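OBCA, Oxalate Biosynthetic Component A (Burkholderia glumae, PDB 4NNB) belongs to the Oxalate Biosynthetic Component A family, contains a TIM-barrel domain, and holds a magnesium ion with an oxaloacetate ion. Local coordinates at residues Thr4-Pro12 with Arg503-Leu514; Ile470-Asn481 with Lys491-Val502. All coordinates share one frame; numbering follows the deposited sequence.

Contact 1: residues Thr4-Pro12 with Arg503-Leu514; sequences TSLYITAAP and REELLGRGATIL
Leu6 is held by its backbone to the chain that leaves helix 503-507. Its N donates to Thr512 O at 3.0 Å. Its O accepts from Leu514 N, 2.9 Å away, in a nearly straight bond. Both bonds flank Ile513, whose CA adds a CA-H...O contact to Leu6 O. This is a short parallel bridge of Leu6 with Ile513; beyond it a water accepts from Ile8 N and donates to Leu514 O, joining the two chains where no direct backbone bond is made.

The side chains divide between two faces. On one, Ser5 CB packs on Leu514 CD2 at 3.9 Å, while Ser5 OG lies against Thr512 CB. On the other, Leu6 CD1 meets Ala511 CB at 4.1 Å, and its second methyl, CD2, faces Leu506 CD2. Further along this face Ile8 reaches the helix: CG1 lies anti to the carbonyl carbon (chi1 -63°) and chi2 is extended, which carries CD1 to Arg503 CB at 3.8 Å, the two side chains crossing at about a right angle.

Strand 5-10 belongs to the parallel barrel sheet, between strands 222-229 and 469-472, and helix 503-507 runs almost antiparallel to it, at 170° and 10.7 Å between axes, as a helix packed on the outside of a TIM barrel. The return to the strand is made by a Schellman motif with Gly510, at positive phi, as its C-prime residue: Ala511 N bonds to Leu506 O and Gly510 N to Leu507 O. Leu506 O also takes Arg509 N, the two donors arriving from opposite faces of the carbonyl plane. In the second shell, Arg509 pairs with Glu505 and with Asp460 of helix 458-465, whose Leu463 packs against Leu6.

Contact 2: residues Ile470-Asn481 with Lys491-Val502; sequences IRVGLEDGLTVN and KARGTWEQVSLV. With MG (magnesium ion), chain B; OAA (oxaloacetate ion), chain C.
A barrel strand, the loop at its C-terminal end and the next helix meet here, and the loop supplies Glu475 to the magnesium site. Gln498 reaches from helix 495-502 into that loop: its CG is anti to the carbonyl carbon (chi1 -60°) and the chain runs extended beyond it, bringing NE2 to Gly477 O at 2.9 Å and to Thr479 O at 3.1 Å. Both acceptors lie close to the amide plane of Gln498, although the nitrogen stands above the plane of each carbonyl. Two bonds from one amide nitrogen thus fix the rotation of the buried side chain. At the first turn of the helix, Thr495 OG1 accepts from Leu474 N at 3.0 Å, and Thr495 CG2 rests against Gly473 CA.

Strand 470-472 lies against the helix at 8.8 Å between axes, the sheet-to-helix layer of a TIM barrel, with Val472 CG2 set over Val499 CG2 and Ile470 CG2 over Val502 CG2. On strand 479-481, Val480 CG1 sits over the pair Ala492 CB and Gln498 CG, 3.6 Å from each, with Leu501 CD1 also against it. Ala492 N bonds to Leu478 O on an in-plane lone pair. A water bridges Leu478 O and Ala492 O.

Glu475 OE1 binds the magnesium ion at 2.2 Å, beside oxaloacetate O2 and O3, a water, His224 and His226. Arg471 probably steadies Glu475 and Asp476 through a salt-bridge network: NE and NH2 grip Asp476 side-on, one nitrogen to each carboxylate oxygen on its syn lone pair, while NH2 also pairs with Glu475 OE1 at 3.0 Å.

From the N terminus, strand 5-10 enters the barrel first, and contact 1 closes a loop of some 490 residues when the chain returns to it after helix 495-507. Contact 2 falls within that loop and closes a far shorter one, the short connection from residue 481 to residue 491. The two share helix 495-507, its earlier part in contact 2 and its end in contact 1, and strands 5-10 and 469-472 are sheet neighbours, with probable hydrogen bonds from Thr9 N to Ile470 O and from Ala11 N to Val472 O. Contact 1 ties the N-terminal strand to the chain after the helix, while contact 2 holds the metal-bearing loop to the start of that helix.

Contact 1: residues Thr4-Pro12 with Arg503-Leu514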
# COMPACT_ATOMS: atom_id res chain seq x y z
N THR A 4 -25.17 8.95 3.93
CA THR A 4 -24.86 8.53 2.56
C THR A 4 -24.73 7.01 2.45
O THR A 4 -24.45 6.33 3.45
CB THR A 4 -23.57 9.22 2.03
OG1 THR A 4 -22.53 9.14 3.02
CG2 THR A 4 -23.83 10.69 1.69
N SER A 5 -24.99 6.47 1.26
CA SER A 5 -24.58 5.11 0.92
C SER A 5 -23.14 5.21 0.43
O SER A 5 -22.74 6.26 -0.07
CB SER A 5 -25.47 4.53 -0.18
OG SER A 5 -26.76 4.21 0.31
N LEU A 6 -22.37 4.14 0.58
CA LEU A 6 -20.95 4.21 0.21
C LEU A 6 -20.46 3.01 -0.60
O LEU A 6 -20.99 1.90 -0.48
CB LEU A 6 -20.07 4.40 1.44
CG LEU A 6 -20.11 5.76 2.13
CD1 LEU A 6 -21.15 5.77 3.24
CD2 LEU A 6 -18.75 6.08 2.70
N TYR A 7 -19.44 3.24 -1.42
CA TYR A 7 -18.79 2.11 -2.07
C TYR A 7 -17.34 2.02 -1.60
O TYR A 7 -16.71 3.04 -1.32
CB TYR A 7 -18.93 2.15 -3.60
CG TYR A 7 -18.28 3.34 -4.28
CD1 TYR A 7 -17.01 3.24 -4.83
CD2 TYR A 7 -18.95 4.55 -4.39
CE1 TYR A 7 -16.41 4.33 -5.47
CE2 TYR A 7 -18.36 5.64 -5.01
CZ TYR A 7 -17.10 5.52 -5.56
OH TYR A 7 -16.51 6.61 -6.19
N ILE A 8 -16.84 0.80 -1.48
CA ILE A 8 -15.47 0.58 -1.04
C ILE A 8 -14.63 0.32 -2.27
O ILE A 8 -14.98 -0.51 -3.11
CB ILE A 8 -15.35 -0.61 -0.07
CG1 ILE A 8 -16.15 -0.32 1.21
CG2 ILE A 8 -13.87 -0.91 0.26
CD1 ILE A 8 -16.35 -1.53 2.14
N THR A 9 -13.53 1.07 -2.39
CA THR A 9 -12.51 0.75 -3.37
C THR A 9 -11.38 -0.07 -2.72
O THR A 9 -10.82 0.33 -1.71
CB THR A 9 -11.91 2.03 -4.02
OG1 THR A 9 -12.92 2.67 -4.82
CG2 THR A 9 -10.72 1.66 -4.93
N ALA A 10 -11.07 -1.22 -3.30
CA ALA A 10 -9.90 -1.98 -2.87
C ALA A 10 -8.68 -1.58 -3.72
O ALA A 10 -8.78 -1.49 -4.94
CB ALA A 10 -10.15 -3.46 -3.03
N ALA A 11 -7.54 -1.35 -3.09
CA ALA A 11 -6.33 -1.01 -3.85
C ALA A 11 -5.19 -1.97 -3.47
O ALA A 11 -4.43 -1.69 -2.56
CB ALA A 11 -5.91 0.44 -3.60
N PRO A 12 -5.11 -3.12 -4.17
CA PRO A 12 -4.29 -4.24 -3.66
C PRO A 12 -2.79 -4.18 -3.93
O PRO A 12 -2.08 -4.98 -3.31
CB PRO A 12 -4.87 -5.46 -4.39
CG PRO A 12 -6.23 -5.02 -4.90
CD PRO A 12 -6.05 -3.55 -5.21
N ARG A 503 -15.74 -2.40 5.96
CA ARG A 503 -17.15 -2.70 5.72
C ARG A 503 -17.87 -2.88 7.06
O ARG A 503 -18.96 -2.34 7.27
CB ARG A 503 -17.27 -3.98 4.91
CG ARG A 503 -18.70 -4.42 4.61
CD ARG A 503 -18.68 -5.73 3.83
NE ARG A 503 -20.00 -6.29 3.57
CZ ARG A 503 -20.63 -7.12 4.39
NH1 ARG A 503 -20.07 -7.48 5.54
NH2 ARG A 503 -21.83 -7.59 4.07
N GLU A 504 -17.22 -3.61 7.95
CA GLU A 504 -17.76 -3.88 9.28
C GLU A 504 -17.97 -2.58 10.06
O GLU A 504 -19.06 -2.34 10.60
CB GLU A 504 -16.80 -4.82 10.02
CG GLU A 504 -17.15 -5.16 11.46
CD GLU A 504 -16.16 -6.15 12.05
OE1 GLU A 504 -16.53 -7.34 12.18
OE2 GLU A 504 -15.02 -5.74 12.38
N GLU A 505 -16.95 -1.73 10.12
CA GLU A 505 -17.05 -0.45 10.81
C GLU A 505 -18.13 0.45 10.21
O GLU A 505 -18.84 1.15 10.94
CB GLU A 505 -15.69 0.26 10.84
CG GLU A 505 -15.72 1.61 11.54
CD GLU A 505 -14.34 2.19 11.83
OE1 GLU A 505 -13.35 1.72 11.23
OE2 GLU A 505 -14.26 3.11 12.67
N LEU A 506 -18.28 0.42 8.89
CA LEU A 506 -19.30 1.23 8.22
C LEU A 506 -20.71 0.78 8.61
O LEU A 506 -21.55 1.59 9.00
CB LEU A 506 -19.12 1.20 6.70
CG LEU A 506 -18.03 2.13 6.16
CD1 LEU A 506 -17.71 1.82 4.70
CD2 LEU A 506 -18.42 3.61 6.32
N LEU A 507 -20.96 -0.53 8.51
CA LEU A 507 -22.25 -1.11 8.87
C LEU A 507 -22.62 -0.82 10.33
O LEU A 507 -23.79 -0.60 10.65
CB LEU A 507 -22.23 -2.62 8.61
CG LEU A 507 -22.30 -3.00 7.14
CD1 LEU A 507 -22.17 -4.51 6.97
CD2 LEU A 507 -23.59 -2.49 6.53
N GLY A 508 -21.63 -0.78 11.21
CA GLY A 508 -21.85 -0.45 12.60
C GLY A 508 -22.26 0.99 12.87
O GLY A 508 -22.61 1.33 14.01
N ARG A 509 -22.22 1.84 11.85
CA ARG A 509 -22.65 3.23 12.01
C ARG A 509 -23.86 3.52 11.14
O ARG A 509 -24.16 4.67 10.84
CB ARG A 509 -21.53 4.20 11.66
CG ARG A 509 -20.18 3.80 12.19
CD ARG A 509 -19.68 4.72 13.29
NE ARG A 509 -18.24 4.55 13.45
CZ ARG A 509 -17.35 5.50 13.21
NH1 ARG A 509 -16.06 5.24 13.37
NH2 ARG A 509 -17.74 6.70 12.82
N GLY A 510 -24.55 2.46 10.72
CA GLY A 510 -25.75 2.62 9.93
C GLY A 510 -25.53 3.09 8.50
O GLY A 510 -26.39 3.77 7.93
N ALA A 511 -24.39 2.74 7.92
CA ALA A 511 -24.17 3.03 6.50
C ALA A 511 -24.54 1.82 5.66
O ALA A 511 -24.47 0.68 6.13
CB ALA A 511 -22.72 3.46 6.25
N THR A 512 -24.94 2.07 4.42
CA THR A 512 -25.19 1.02 3.45
C THR A 512 -23.95 0.87 2.56
O THR A 512 -23.28 1.86 2.26
CB THR A 512 -26.41 1.38 2.57
OG1 THR A 512 -27.53 1.67 3.41
CG2 THR A 512 -26.76 0.23 1.62
N ILE A 513 -23.65 -0.36 2.15
CA ILE A 513 -22.52 -0.63 1.27
C ILE A 513 -23.03 -1.07 -0.10
O ILE A 513 -23.68 -2.10 -0.21
CB ILE A 513 -21.62 -1.75 1.82
CG1 ILE A 513 -21.16 -1.44 3.24
CG2 ILE A 513 -20.43 -1.98 0.90
CD1 ILE A 513 -20.33 -0.20 3.35
N LEU A 514 -22.71 -0.29 -1.13
CA LEU A 514 -23.11 -0.64 -2.50
C LEU A 514 -22.24 -1.75 -3.10
O LEU A 514 -21.03 -1.81 -2.85
CB LEU A 514 -23.03 0.61 -3.39
CG LEU A 514 -23.77 1.82 -2.83
CD1 LEU A 514 -23.46 3.06 -3.63
CD2 LEU A 514 -25.28 1.57 -2.78
O HOH W 1 -18.52 -1.47 -1.92

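Contact 2: residues Ile470-Asn481 with Lys491-Val502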
# COMPACT_ATOMS: atom_id res chain seq x y z
N ILE A 470 -14.93 5.03 0.33
CA ILE A 470 -13.70 4.91 1.09
C ILE A 470 -12.83 3.86 0.41
O ILE A 470 -13.33 2.82 -0.02
CB ILE A 470 -13.97 4.46 2.55
CG1 ILE A 470 -14.66 5.57 3.33
CG2 ILE A 470 -12.67 4.09 3.29
CD1 ILE A 470 -15.16 5.11 4.71
N ARG A 471 -11.53 4.14 0.32
CA ARG A 471 -10.58 3.22 -0.30
C ARG A 471 -9.64 2.67 0.76
O ARG A 471 -9.18 3.41 1.64
CB ARG A 471 -9.79 3.93 -1.42
CG ARG A 471 -8.43 3.31 -1.75
CD ARG A 471 -7.83 3.87 -3.07
NE ARG A 471 -6.37 3.94 -2.98
CZ ARG A 471 -5.57 4.41 -3.94
NH1 ARG A 471 -6.07 4.86 -5.09
NH2 ARG A 471 -4.27 4.45 -3.73
N VAL A 472 -9.35 1.37 0.67
CA VAL A 472 -8.33 0.75 1.52
C VAL A 472 -7.57 -0.25 0.65
O VAL A 472 -8.02 -0.58 -0.45
CB VAL A 472 -8.95 -0.01 2.71
CG1 VAL A 472 -9.53 0.97 3.72
CG2 VAL A 472 -10.01 -0.99 2.22
N GLY A 473 -6.43 -0.72 1.14
CA GLY A 473 -5.70 -1.78 0.46
C GLY A 473 -4.21 -1.67 0.73
O GLY A 473 -3.76 -0.64 1.22
N LEU A 474 -3.45 -2.71 0.38
CA LEU A 474 -2.00 -2.70 0.60
C LEU A 474 -1.27 -1.52 -0.06
O LEU A 474 -0.22 -1.07 0.43
CB LEU A 474 -1.38 -4.04 0.18
CG LEU A 474 -1.86 -5.28 0.95
CD1 LEU A 474 -0.93 -6.49 0.67
CD2 LEU A 474 -1.93 -4.99 2.44
N GLU A 475 -1.82 -1.01 -1.16
CA GLU A 475 -1.30 0.23 -1.76
C GLU A 475 -1.16 1.37 -0.75
O GLU A 475 -0.17 2.10 -0.77
CB GLU A 475 -2.21 0.67 -2.92
CG GLU A 475 -1.84 2.05 -3.49
CD GLU A 475 -2.43 2.27 -4.88
OE1 GLU A 475 -2.16 3.33 -5.49
OE2 GLU A 475 -3.19 1.40 -5.34
N ASP A 476 -2.14 1.52 0.13
CA ASP A 476 -2.18 2.66 1.06
C ASP A 476 -1.64 2.38 2.46
O ASP A 476 -1.09 3.27 3.11
CB ASP A 476 -3.61 3.20 1.16
CG ASP A 476 -4.16 3.60 -0.19
OD1 ASP A 476 -5.36 3.36 -0.46
OD2 ASP A 476 -3.37 4.12 -1.00
N GLY A 477 -1.80 1.14 2.93
CA GLY A 477 -1.27 0.74 4.23
C GLY A 477 -1.22 -0.77 4.33
O GLY A 477 -2.06 -1.46 3.76
N LEU A 478 -0.25 -1.29 5.08
CA LEU A 478 -0.01 -2.74 5.14
C LEU A 478 -0.62 -3.40 6.38
O LEU A 478 -0.54 -4.63 6.53
CB LEU A 478 1.49 -3.02 5.08
CG LEU A 478 2.19 -2.54 3.80
CD1 LEU A 478 3.69 -2.87 3.83
CD2 LEU A 478 1.50 -3.16 2.58
N THR A 479 -1.22 -2.60 7.25
CA THR A 479 -1.66 -3.09 8.56
C THR A 479 -3.17 -3.13 8.79
O THR A 479 -3.96 -2.53 8.05
CB THR A 479 -1.02 -2.24 9.70
OG1 THR A 479 -1.40 -0.87 9.55
CG2 THR A 479 0.50 -2.34 9.66
N VAL A 480 -3.57 -3.89 9.81
CA VAL A 480 -4.93 -3.82 10.34
C VAL A 480 -4.84 -3.68 11.86
O VAL A 480 -3.81 -4.04 12.47
CB VAL A 480 -5.77 -5.07 10.01
CG1 VAL A 480 -6.09 -5.16 8.53
CG2 VAL A 480 -5.07 -6.34 10.52
N ASN A 481 -5.89 -3.15 12.47
CA ASN A 481 -6.03 -3.26 13.91
C ASN A 481 -6.44 -4.68 14.28
O ASN A 481 -7.13 -5.35 13.51
CB ASN A 481 -7.07 -2.26 14.43
CG ASN A 481 -6.58 -0.83 14.34
OD1 ASN A 481 -5.41 -0.55 14.56
ND2 ASN A 481 -7.48 0.08 14.00
N LYS A 491 0.36 -6.83 10.54
CA LYS A 491 0.27 -6.83 9.08
C LYS A 491 -1.05 -7.45 8.66
O LYS A 491 -1.48 -8.48 9.22
CB LYS A 491 1.45 -7.59 8.46
CG LYS A 491 2.77 -6.80 8.51
CD LYS A 491 2.72 -5.58 7.57
CE LYS A 491 3.82 -4.56 7.82
NZ LYS A 491 5.11 -4.88 7.15
N ALA A 492 -1.73 -6.81 7.72
CA ALA A 492 -2.97 -7.36 7.17
C ALA A 492 -2.70 -8.69 6.46
O ALA A 492 -1.62 -8.87 5.89
CB ALA A 492 -3.60 -6.36 6.19
N ARG A 493 -3.67 -9.59 6.46
CA ARG A 493 -3.53 -10.83 5.71
C ARG A 493 -3.76 -10.61 4.21
O ARG A 493 -3.50 -11.49 3.39
CB ARG A 493 -4.52 -11.88 6.23
CG ARG A 493 -4.28 -12.29 7.68
CD ARG A 493 -4.23 -13.79 7.78
NE ARG A 493 -2.98 -14.31 7.23
CZ ARG A 493 -2.86 -15.50 6.65
NH1 ARG A 493 -3.93 -16.28 6.52
NH2 ARG A 493 -1.69 -15.90 6.19
N GLY A 494 -4.26 -9.43 3.87
CA GLY A 494 -4.56 -9.11 2.49
C GLY A 494 -5.40 -7.85 2.42
O GLY A 494 -5.92 -7.39 3.43
N THR A 495 -5.51 -7.28 1.22
CA THR A 495 -6.43 -6.17 1.01
C THR A 495 -7.86 -6.60 1.36
O THR A 495 -8.60 -5.84 1.96
CB THR A 495 -6.35 -5.63 -0.44
OG1 THR A 495 -5.06 -5.00 -0.63
CG2 THR A 495 -7.44 -4.62 -0.70
N TRP A 496 -8.22 -7.83 1.02
CA TRP A 496 -9.57 -8.32 1.35
C TRP A 496 -9.87 -8.18 2.85
O TRP A 496 -11.00 -7.91 3.25
CB TRP A 496 -9.75 -9.77 0.90
CG TRP A 496 -8.88 -10.72 1.64
CD1 TRP A 496 -7.65 -11.19 1.26
CD2 TRP A 496 -9.16 -11.32 2.92
NE1 TRP A 496 -7.15 -12.04 2.22
CE2 TRP A 496 -8.06 -12.14 3.24
CE3 TRP A 496 -10.23 -11.24 3.81
CZ2 TRP A 496 -8.00 -12.87 4.44
CZ3 TRP A 496 -10.17 -11.97 5.00
CH2 TRP A 496 -9.06 -12.77 5.30
N GLU A 497 -8.85 -8.37 3.69
CA GLU A 497 -9.08 -8.27 5.13
C GLU A 497 -9.38 -6.82 5.53
O GLU A 497 -10.29 -6.56 6.33
CB GLU A 497 -7.92 -8.84 5.94
CG GLU A 497 -8.19 -8.80 7.45
CD GLU A 497 -7.14 -9.52 8.26
OE1 GLU A 497 -7.53 -10.33 9.11
OE2 GLU A 497 -5.94 -9.25 8.05
N GLN A 498 -8.63 -5.89 4.95
CA GLN A 498 -8.87 -4.46 5.18
C GLN A 498 -10.25 -4.05 4.69
O GLN A 498 -10.92 -3.24 5.33
CB GLN A 498 -7.76 -3.63 4.54
CG GLN A 498 -6.38 -3.98 5.13
CD GLN A 498 -5.21 -3.45 4.31
OE1 GLN A 498 -5.27 -3.40 3.07
NE2 GLN A 498 -4.15 -3.04 4.99
N VAL A 499 -10.67 -4.61 3.56
CA VAL A 499 -12.01 -4.38 3.03
C VAL A 499 -13.10 -4.87 4.01
O VAL A 499 -14.06 -4.15 4.28
CB VAL A 499 -12.19 -5.06 1.65
CG1 VAL A 499 -13.63 -4.97 1.19
CG2 VAL A 499 -11.25 -4.41 0.60
N SER A 500 -12.94 -6.09 4.53
CA SER A 500 -13.92 -6.68 5.46
C SER A 500 -14.08 -5.81 6.69
O SER A 500 -15.20 -5.56 7.14
CB SER A 500 -13.52 -8.09 5.91
OG SER A 500 -13.40 -8.96 4.80
N LEU A 501 -12.95 -5.36 7.23
CA LEU A 501 -12.93 -4.55 8.44
C LEU A 501 -13.53 -3.17 8.25
O LEU A 501 -14.27 -2.70 9.11
CB LEU A 501 -11.50 -4.45 8.98
CG LEU A 501 -10.98 -5.73 9.63
CD1 LEU A 501 -9.47 -5.64 9.85
CD2 LEU A 501 -11.70 -5.98 10.96
N VAL A 502 -13.23 -2.50 7.15
CA VAL A 502 -13.85 -1.20 6.94
C VAL A 502 -15.35 -1.34 6.68
O VAL A 502 -16.14 -0.52 7.14
CB VAL A 502 -13.16 -0.37 5.82
CG1 VAL A 502 -13.57 -0.88 4.46
CG2 VAL A 502 -13.56 1.09 5.96
MG MG B . -2.53 3.94 -7.55
O1 OAA C . -2.97 7.12 -10.52
O2 OAA C . -2.79 5.19 -9.36
O4 OAA C . 1.01 6.60 -6.04
O5 OAA C . 1.29 7.58 -8.10
O3 OAA C . -0.97 5.03 -7.35
C1 OAA C . -2.46 6.44 -9.53
C2 OAA C . -1.49 7.13 -8.60
C3 OAA C . -0.64 6.23 -7.74
C4 OAA C . 0.63 6.82 -7.27
O HOH W 2 -3.48 5.61 -6.37
O HOH W 3 0.26 -7.02 4.96